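Local coordinates for fatty acid binding protein homolog (Echinococcus granulosus, PDB 1O8V) that binds fatty acids such as palmitate inside a beta-barrel and is implicated in the acquisition, storage and transport of lipids in a parasitic tapeworm, at residues E22-D27 / V119-V124; K38-V43 / R54-F59; L115-K120 / R128-V133. All coordinates share one frame; numbering follows the deposited sequence.

In the fold
The three contacts lie round one barrel and its bound palmitic acid. Contact 3, the hairpin of strands 114-121 and 124-132, holds the carboxylate end of the ligand through R128 and Y130. Contact 1 shares V119 and K120 with it and joins the C-terminal end of strand 114-121 to helix 17-24; the centres of contacts 1 and 3 are about 17 Å apart. The side chain of L24 is about 4 Å from the bound palmitic acid. Contact 2 is the hairpin of strands 40-47 and 50-56. Its centre is about 12 Å from that of contact 3, and the two touch where P39 CG packs 3.8 Å from R128 NH2. Contacts 1 and 2 do not touch.

Contact 1: residues E22-D27 / V119-V124; sequences ERLGVD and VKVDEV
R23, near the end of its helix, reaches across to the type II' turn V121-V124 that joins strands 114-121 and 124-132, and grips two acidic side chains with its guanidinium group. The grip on E123 is end-on: R23 NH1 meets E123 OE1 at 3.0 Å and R23 NH2 meets E123 OE2 at 2.9 Å, both oxygens approached on the syn side but some 30° out of the carboxylate plane. D122 also lies in the guanidinium plane but takes the other N-H of R23 NH1, on the NE side, through the anti lone pair of OD2 at 3.0 Å; that oxygen also pairs with K102. The arginine chain, with CG anti to the backbone N (chi1 -170°), bends at chi2 and chi3, which lays one guanidinium face against V124 CG2, set toward its rim, 3.5 Å from R23 NH2. This charged network lies on the more exposed side. The packed side is apolar and buried: L24 CD2 sits against V121 CG2 at 3.9 Å, while V121 CG1 slides alongside R23 CG at 3.7 Å. V121 and V124 also touch I20, and L24 and V121 rest on T104, so the helix end packs over the turn of the 114-121/124-132 hairpin and next to strand 103-111.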
# COMPACT_ATOMS: atom_id res chain seq x y z
N GLU A 22 14.90 2.33 -1.92
CA GLU A 22 16.15 2.82 -2.48
C GLU A 22 15.89 3.47 -3.84
O GLU A 22 16.35 4.56 -4.13
CB GLU A 22 17.18 1.67 -2.56
CG GLU A 22 17.70 1.25 -1.18
CD GLU A 22 18.27 -0.16 -1.04
OE1 GLU A 22 18.46 -0.84 -2.05
OE2 GLU A 22 18.53 -0.55 0.13
N ARG A 23 15.09 2.80 -4.67
CA ARG A 23 14.80 3.32 -6.01
C ARG A 23 13.98 4.61 -5.98
O ARG A 23 14.11 5.45 -6.85
CB ARG A 23 14.07 2.25 -6.85
CG ARG A 23 13.91 2.57 -8.31
CD ARG A 23 15.21 2.78 -9.07
NE ARG A 23 16.00 1.57 -9.05
CZ ARG A 23 15.95 0.62 -9.97
NH1 ARG A 23 15.16 0.76 -11.03
NH2 ARG A 23 16.68 -0.48 -9.82
N LEU A 24 13.12 4.73 -4.98
CA LEU A 24 12.24 5.90 -4.83
C LEU A 24 12.93 7.10 -4.17
O LEU A 24 12.34 8.19 -4.10
CB LEU A 24 11.01 5.52 -4.02
CG LEU A 24 10.01 4.60 -4.71
CD1 LEU A 24 8.95 4.11 -3.74
CD2 LEU A 24 9.42 5.31 -5.91
N GLY A 25 14.15 6.92 -3.70
CA GLY A 25 14.87 8.04 -3.11
C GLY A 25 14.61 8.28 -1.63
O GLY A 25 14.95 9.36 -1.10
N VAL A 26 14.04 7.28 -0.96
CA VAL A 26 13.79 7.38 0.46
C VAL A 26 15.13 7.49 1.18
O VAL A 26 16.08 6.76 0.87
CB VAL A 26 13.00 6.17 0.97
CG1 VAL A 26 12.71 6.31 2.44
CG2 VAL A 26 11.67 6.01 0.17
N ASP A 27 15.22 8.39 2.16
CA ASP A 27 16.50 8.62 2.82
C ASP A 27 16.88 7.52 3.80
O ASP A 27 16.04 6.69 4.19
CB ASP A 27 16.58 10.04 3.44
CG ASP A 27 15.65 10.25 4.59
OD1 ASP A 27 15.23 9.31 5.27
OD2 ASP A 27 15.32 11.42 4.93
N VAL A 119 4.60 -4.65 -4.83
CA VAL A 119 4.98 -3.27 -5.06
C VAL A 119 6.09 -3.28 -6.10
O VAL A 119 7.11 -3.98 -5.96
CB VAL A 119 5.50 -2.61 -3.76
CG1 VAL A 119 5.82 -1.15 -3.97
CG2 VAL A 119 4.49 -2.80 -2.65
N LYS A 120 5.89 -2.49 -7.15
CA LYS A 120 6.81 -2.43 -8.27
C LYS A 120 7.20 -0.99 -8.57
O LYS A 120 6.33 -0.12 -8.64
CB LYS A 120 6.19 -3.05 -9.50
CG LYS A 120 6.00 -4.55 -9.37
CD LYS A 120 5.57 -5.15 -10.68
CE LYS A 120 4.16 -4.80 -11.02
NZ LYS A 120 3.26 -5.88 -10.58
N VAL A 121 8.49 -0.76 -8.78
CA VAL A 121 9.01 0.53 -9.27
C VAL A 121 10.05 0.15 -10.30
O VAL A 121 11.00 -0.57 -9.98
CB VAL A 121 9.67 1.38 -8.12
CG1 VAL A 121 10.24 2.69 -8.68
CG2 VAL A 121 8.67 1.68 -7.04
N ASP A 122 9.87 0.64 -11.52
CA ASP A 122 10.68 0.13 -12.64
C ASP A 122 10.65 -1.41 -12.62
O ASP A 122 9.58 -1.98 -12.54
CB ASP A 122 12.11 0.67 -12.55
CG ASP A 122 12.17 2.18 -12.45
OD1 ASP A 122 11.34 2.88 -13.09
OD2 ASP A 122 13.04 2.75 -11.77
N GLU A 123 11.82 -2.06 -12.66
CA GLU A 123 11.93 -3.51 -12.61
C GLU A 123 11.99 -4.13 -11.22
O GLU A 123 12.03 -5.36 -11.07
CB GLU A 123 13.17 -3.95 -13.40
CG GLU A 123 14.47 -3.96 -12.63
CD GLU A 123 15.11 -2.61 -12.37
OE1 GLU A 123 14.57 -1.58 -12.81
OE2 GLU A 123 16.20 -2.60 -11.74
N VAL A 124 12.00 -3.28 -10.19
CA VAL A 124 12.12 -3.73 -8.80
C VAL A 124 10.82 -4.28 -8.30
O VAL A 124 9.76 -3.68 -8.54
CB VAL A 124 12.55 -2.57 -7.88
CG1 VAL A 124 12.71 -3.05 -6.44
CG2 VAL A 124 13.85 -1.93 -8.38

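Contact 2: residues K38-V43 / R54-F59; sequences KPNLIV and RSESTF
This is an antiparallel beta-hairpin contact in the barrel of a fatty-acid-binding protein, pairing N40-I42 with R54-E56, with P39 and S57 packed just beyond, at the end of strands 40-47 and 50-56 away from their connecting turn. I42 and R54 form a hydrogen-bonded pair with both bonds short: I42 N to R54 O is 2.7 Å and R54 N to I42 O is 2.8 Å. N40 N reaches E56 O at 3.0 Å, and the return bond from E56 N to N40 O is weak. The side chains of N40, I42, R54 and E56 share one face. There I42 CD1 lies against the carboxylate of E56, 3.6 Å from OE1, with the glutamate chain extended beyond CG (chi2 178°). R54 turns its end away to a salt bridge with E63. On the other face, which looks into the barrel, L41 packs on Y130 and S55 meets P39. The proline also contacts R128 and Y130, which hold the palmitate, and S57 touches the ligand itself. S57 begins an ST turn: its OG, placed between the backbone N and the carbonyl carbon (chi1 78°), accepts from F59 N at 3.2 Å.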
# COMPACT_ATOMS: atom_id res chain seq x y z
N LYS A 38 6.28 -3.44 10.83
CA LYS A 38 5.32 -4.45 10.39
C LYS A 38 3.94 -3.85 10.61
O LYS A 38 3.32 -4.04 11.67
CB LYS A 38 5.48 -5.74 11.19
CG LYS A 38 6.86 -6.36 11.11
CD LYS A 38 6.98 -7.58 12.03
CE LYS A 38 8.42 -7.97 12.25
NZ LYS A 38 8.55 -9.38 12.71
N PRO A 39 3.44 -3.11 9.64
CA PRO A 39 2.19 -2.38 9.84
C PRO A 39 0.96 -3.25 9.80
O PRO A 39 0.98 -4.39 9.33
CB PRO A 39 2.16 -1.39 8.67
CG PRO A 39 2.94 -2.00 7.63
CD PRO A 39 3.99 -2.86 8.30
N ASN A 40 -0.12 -2.67 10.30
CA ASN A 40 -1.46 -3.17 10.05
C ASN A 40 -2.03 -2.42 8.85
O ASN A 40 -1.53 -1.37 8.43
CB ASN A 40 -2.36 -2.96 11.27
CG ASN A 40 -1.95 -3.80 12.46
OD1 ASN A 40 -1.47 -4.93 12.32
ND2 ASN A 40 -2.16 -3.26 13.66
N LEU A 41 -3.02 -3.00 8.22
CA LEU A 41 -3.75 -2.34 7.18
C LEU A 41 -5.22 -2.54 7.50
O LEU A 41 -5.66 -3.67 7.67
CB LEU A 41 -3.44 -2.97 5.82
CG LEU A 41 -4.31 -2.50 4.66
CD1 LEU A 41 -4.01 -1.06 4.38
CD2 LEU A 41 -4.04 -3.32 3.43
N ILE A 42 -5.95 -1.44 7.64
CA ILE A 42 -7.38 -1.49 7.92
C ILE A 42 -8.13 -0.89 6.73
O ILE A 42 -7.92 0.26 6.40
CB ILE A 42 -7.73 -0.72 9.20
CG1 ILE A 42 -6.88 -1.21 10.36
CG2 ILE A 42 -9.20 -0.88 9.53
CD1 ILE A 42 -6.73 -0.23 11.48
N VAL A 43 -8.97 -1.70 6.08
CA VAL A 43 -9.73 -1.26 4.92
C VAL A 43 -11.22 -1.20 5.30
O VAL A 43 -11.78 -2.21 5.75
CB VAL A 43 -9.54 -2.21 3.74
CG1 VAL A 43 -10.13 -1.61 2.48
CG2 VAL A 43 -8.05 -2.54 3.54
N ARG A 54 -6.23 2.51 6.12
CA ARG A 54 -5.45 3.04 7.24
C ARG A 54 -4.31 2.07 7.55
O ARG A 54 -4.50 0.86 7.58
CB ARG A 54 -6.34 3.24 8.49
CG ARG A 54 -5.60 3.75 9.74
CD ARG A 54 -6.53 4.07 10.91
NE ARG A 54 -7.23 5.36 10.79
CZ ARG A 54 -8.28 5.71 11.55
NH1 ARG A 54 -8.74 4.90 12.49
NH2 ARG A 54 -8.89 6.88 11.38
N SER A 55 -3.11 2.60 7.72
CA SER A 55 -1.94 1.82 8.06
C SER A 55 -1.39 2.33 9.37
O SER A 55 -1.07 3.52 9.49
CB SER A 55 -0.90 1.94 6.95
OG SER A 55 0.26 1.18 7.24
N GLU A 56 -1.30 1.43 10.36
CA GLU A 56 -0.85 1.73 11.71
C GLU A 56 0.49 1.04 11.95
O GLU A 56 0.62 -0.15 11.71
CB GLU A 56 -1.86 1.21 12.74
CG GLU A 56 -3.24 1.86 12.68
CD GLU A 56 -4.22 1.27 13.69
OE1 GLU A 56 -4.13 0.06 13.98
OE2 GLU A 56 -5.07 2.04 14.20
N SER A 57 1.48 1.79 12.43
CA SER A 57 2.77 1.22 12.83
C SER A 57 3.48 2.13 13.82
O SER A 57 3.05 3.26 14.07
CB SER A 57 3.66 0.95 11.62
OG SER A 57 4.26 2.14 11.13
N THR A 58 4.58 1.64 14.38
CA THR A 58 5.38 2.45 15.28
C THR A 58 5.90 3.73 14.60
O THR A 58 6.14 4.73 15.26
CB THR A 58 6.54 1.61 15.88
OG1 THR A 58 7.21 2.38 16.88
CG2 THR A 58 7.60 1.31 14.84
N PHE A 59 6.02 3.72 13.27
CA PHE A 59 6.42 4.93 12.53
C PHE A 59 5.39 6.06 12.62
O PHE A 59 5.71 7.18 13.03
CB PHE A 59 6.66 4.54 11.07
CG PHE A 59 7.26 5.62 10.21
CD1 PHE A 59 8.16 6.56 10.73
CD2 PHE A 59 6.94 5.68 8.86
CE1 PHE A 59 8.71 7.55 9.90
CE2 PHE A 59 7.49 6.66 8.04
CZ PHE A 59 8.37 7.59 8.56

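Contact 3: residues L115-K120 / R128-V133; sequences LKATVK and RTYSKV. With PLM (palmitic acid), chain B.
Y130 and L115 stand side by side on the inner face of the sheet, Y130 CG anti to its carbonyl carbon (chi1 -67°) and L115 CG anti to the backbone N (chi1 -173°), which sets L115 CD2 3.9 Å from Y130 CD1 and sends the phenol toward the ligand. R128 shares the tyrosine's first torsion, but its chain bends at chi3 (78°) and turns NE to the same carboxylate oxygen. Palmitic acid O1 is thus held by two groups, Y130 OH at 2.6 Å and R128 NE at 2.9 Å, and lies near the plane of both the ring and the guanidinium. R108 also bonds the ligand, so the carboxylate is probably stabilised by the gathered positive charge. S14 takes R128 NH1 and F17 forms a cation-pi contact with this arginine, a second shell that would restrict its rotation. Small A117 lies beside the head group, while V119 CG2 meets the start of the acyl chain, 3.8 Å from C2. Paired backbone bonds join A117 with R128 and L115 with Y130; A117 N to R128 O is 2.8 Å. On the outer face K116, bent at its last torsion, brings NZ to T129 OG1 at 2.6 Å. With R108 from strand 103-111 and R128 and Y130 from strand 124-132, on either side of strand 114-121, this Arg-Arg-Tyr arrangement is the classic head-group site of fatty-acid-binding proteins.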
# COMPACT_ATOMS: atom_id res chain seq x y z
N LEU A 115 -3.50 -11.64 2.49
CA LEU A 115 -3.43 -10.55 1.50
C LEU A 115 -1.98 -10.38 1.07
O LEU A 115 -1.10 -10.26 1.91
CB LEU A 115 -3.94 -9.26 2.13
CG LEU A 115 -4.12 -8.03 1.23
CD1 LEU A 115 -5.22 -7.18 1.78
CD2 LEU A 115 -2.80 -7.26 1.13
N LYS A 116 -1.74 -10.36 -0.23
CA LYS A 116 -0.40 -10.17 -0.77
C LYS A 116 -0.36 -8.85 -1.53
O LYS A 116 -1.13 -8.64 -2.46
CB LYS A 116 0.06 -11.33 -1.67
CG LYS A 116 0.47 -12.57 -0.90
CD LYS A 116 1.44 -13.42 -1.73
CE LYS A 116 2.03 -14.57 -0.90
NZ LYS A 116 3.26 -14.20 -0.12
N ALA A 117 0.56 -7.98 -1.12
CA ALA A 117 0.75 -6.68 -1.76
C ALA A 117 2.04 -6.71 -2.53
O ALA A 117 3.12 -6.79 -1.93
CB ALA A 117 0.80 -5.59 -0.75
N THR A 118 1.95 -6.67 -3.85
CA THR A 118 3.14 -6.58 -4.71
C THR A 118 3.38 -5.11 -5.03
O THR A 118 2.46 -4.43 -5.45
CB THR A 118 2.89 -7.35 -6.00
OG1 THR A 118 2.65 -8.73 -5.68
CG2 THR A 118 4.11 -7.35 -6.93
N VAL A 119 4.60 -4.65 -4.83
CA VAL A 119 4.98 -3.27 -5.06
C VAL A 119 6.09 -3.28 -6.10
O VAL A 119 7.11 -3.98 -5.96
CB VAL A 119 5.50 -2.61 -3.76
CG1 VAL A 119 5.82 -1.15 -3.97
CG2 VAL A 119 4.49 -2.80 -2.65
N LYS A 120 5.89 -2.49 -7.15
CA LYS A 120 6.81 -2.43 -8.27
C LYS A 120 7.20 -0.99 -8.57
O LYS A 120 6.33 -0.12 -8.64
CB LYS A 120 6.19 -3.05 -9.50
CG LYS A 120 6.00 -4.55 -9.37
CD LYS A 120 5.57 -5.15 -10.68
CE LYS A 120 4.16 -4.80 -11.02
NZ LYS A 120 3.26 -5.88 -10.58
N ARG A 128 4.83 -8.05 0.05
CA ARG A 128 4.49 -7.94 1.47
C ARG A 128 3.24 -8.74 1.76
O ARG A 128 2.20 -8.53 1.13
CB ARG A 128 4.29 -6.47 1.85
CG ARG A 128 5.62 -5.72 1.82
CD ARG A 128 5.49 -4.23 1.60
NE ARG A 128 5.10 -3.45 2.76
CZ ARG A 128 5.87 -3.11 3.79
NH1 ARG A 128 7.09 -3.61 3.96
NH2 ARG A 128 5.36 -2.30 4.72
N THR A 129 3.37 -9.71 2.67
CA THR A 129 2.30 -10.66 2.94
C THR A 129 1.68 -10.39 4.30
O THR A 129 2.39 -10.29 5.30
CB THR A 129 2.88 -12.08 2.92
OG1 THR A 129 3.53 -12.30 1.66
CG2 THR A 129 1.79 -13.12 3.02
N TYR A 130 0.36 -10.32 4.31
CA TYR A 130 -0.42 -9.98 5.49
C TYR A 130 -1.37 -11.12 5.83
O TYR A 130 -1.81 -11.84 4.94
CB TYR A 130 -1.30 -8.76 5.21
CG TYR A 130 -0.61 -7.43 4.98
CD1 TYR A 130 0.04 -7.14 3.78
CD2 TYR A 130 -0.64 -6.45 5.96
CE1 TYR A 130 0.64 -5.90 3.58
CE2 TYR A 130 -0.05 -5.22 5.75
CZ TYR A 130 0.60 -4.95 4.58
OH TYR A 130 1.16 -3.70 4.46
N SER A 131 -1.69 -11.25 7.11
CA SER A 131 -2.67 -12.24 7.58
C SER A 131 -3.91 -11.49 8.07
O SER A 131 -3.81 -10.43 8.65
CB SER A 131 -2.05 -13.08 8.70
OG SER A 131 -1.72 -12.24 9.80
N LYS A 132 -5.09 -12.07 7.88
CA LYS A 132 -6.32 -11.48 8.34
C LYS A 132 -6.44 -11.55 9.87
O LYS A 132 -6.22 -12.60 10.47
CB LYS A 132 -7.49 -12.21 7.67
CG LYS A 132 -8.73 -11.40 7.65
CD LYS A 132 -9.81 -11.95 6.71
CE LYS A 132 -10.64 -10.83 6.08
NZ LYS A 132 -10.96 -9.68 7.00
N VAL A 133 -6.77 -10.42 10.48
CA VAL A 133 -6.96 -10.35 11.93
C VAL A 133 -8.45 -10.49 12.23
O VAL A 133 -8.86 -11.28 13.10
CB VAL A 133 -6.45 -9.01 12.49
CG1 VAL A 133 -6.70 -8.93 13.99
CG2 VAL A 133 -4.96 -8.82 12.15
C1 PLM B . 1.77 -2.14 1.41
O1 PLM B . 2.29 -3.01 2.21
O2 PLM B . 0.47 -1.97 1.47
C2 PLM B . 2.68 -1.39 0.44
C3 PLM B . 2.55 0.12 0.55
C4 PLM B . 3.65 0.76 -0.30
C5 PLM B . 3.49 2.28 -0.33
C6 PLM B . 4.47 2.98 -1.28
C7 PLM B . 5.96 2.85 -0.93
C8 PLM B . 6.38 3.99 -0.03
C9 PLM B . 7.79 3.88 0.51
CA PLM B . 7.88 4.55 1.86
CB PLM B . 8.45 3.68 2.95
CC PLM B . 8.42 4.31 4.34
CD PLM B . 8.15 3.27 5.41
CE PLM B . 6.72 3.23 5.92
CF PLM B . 6.52 2.06 6.87
CG PLM B . 5.11 1.93 7.42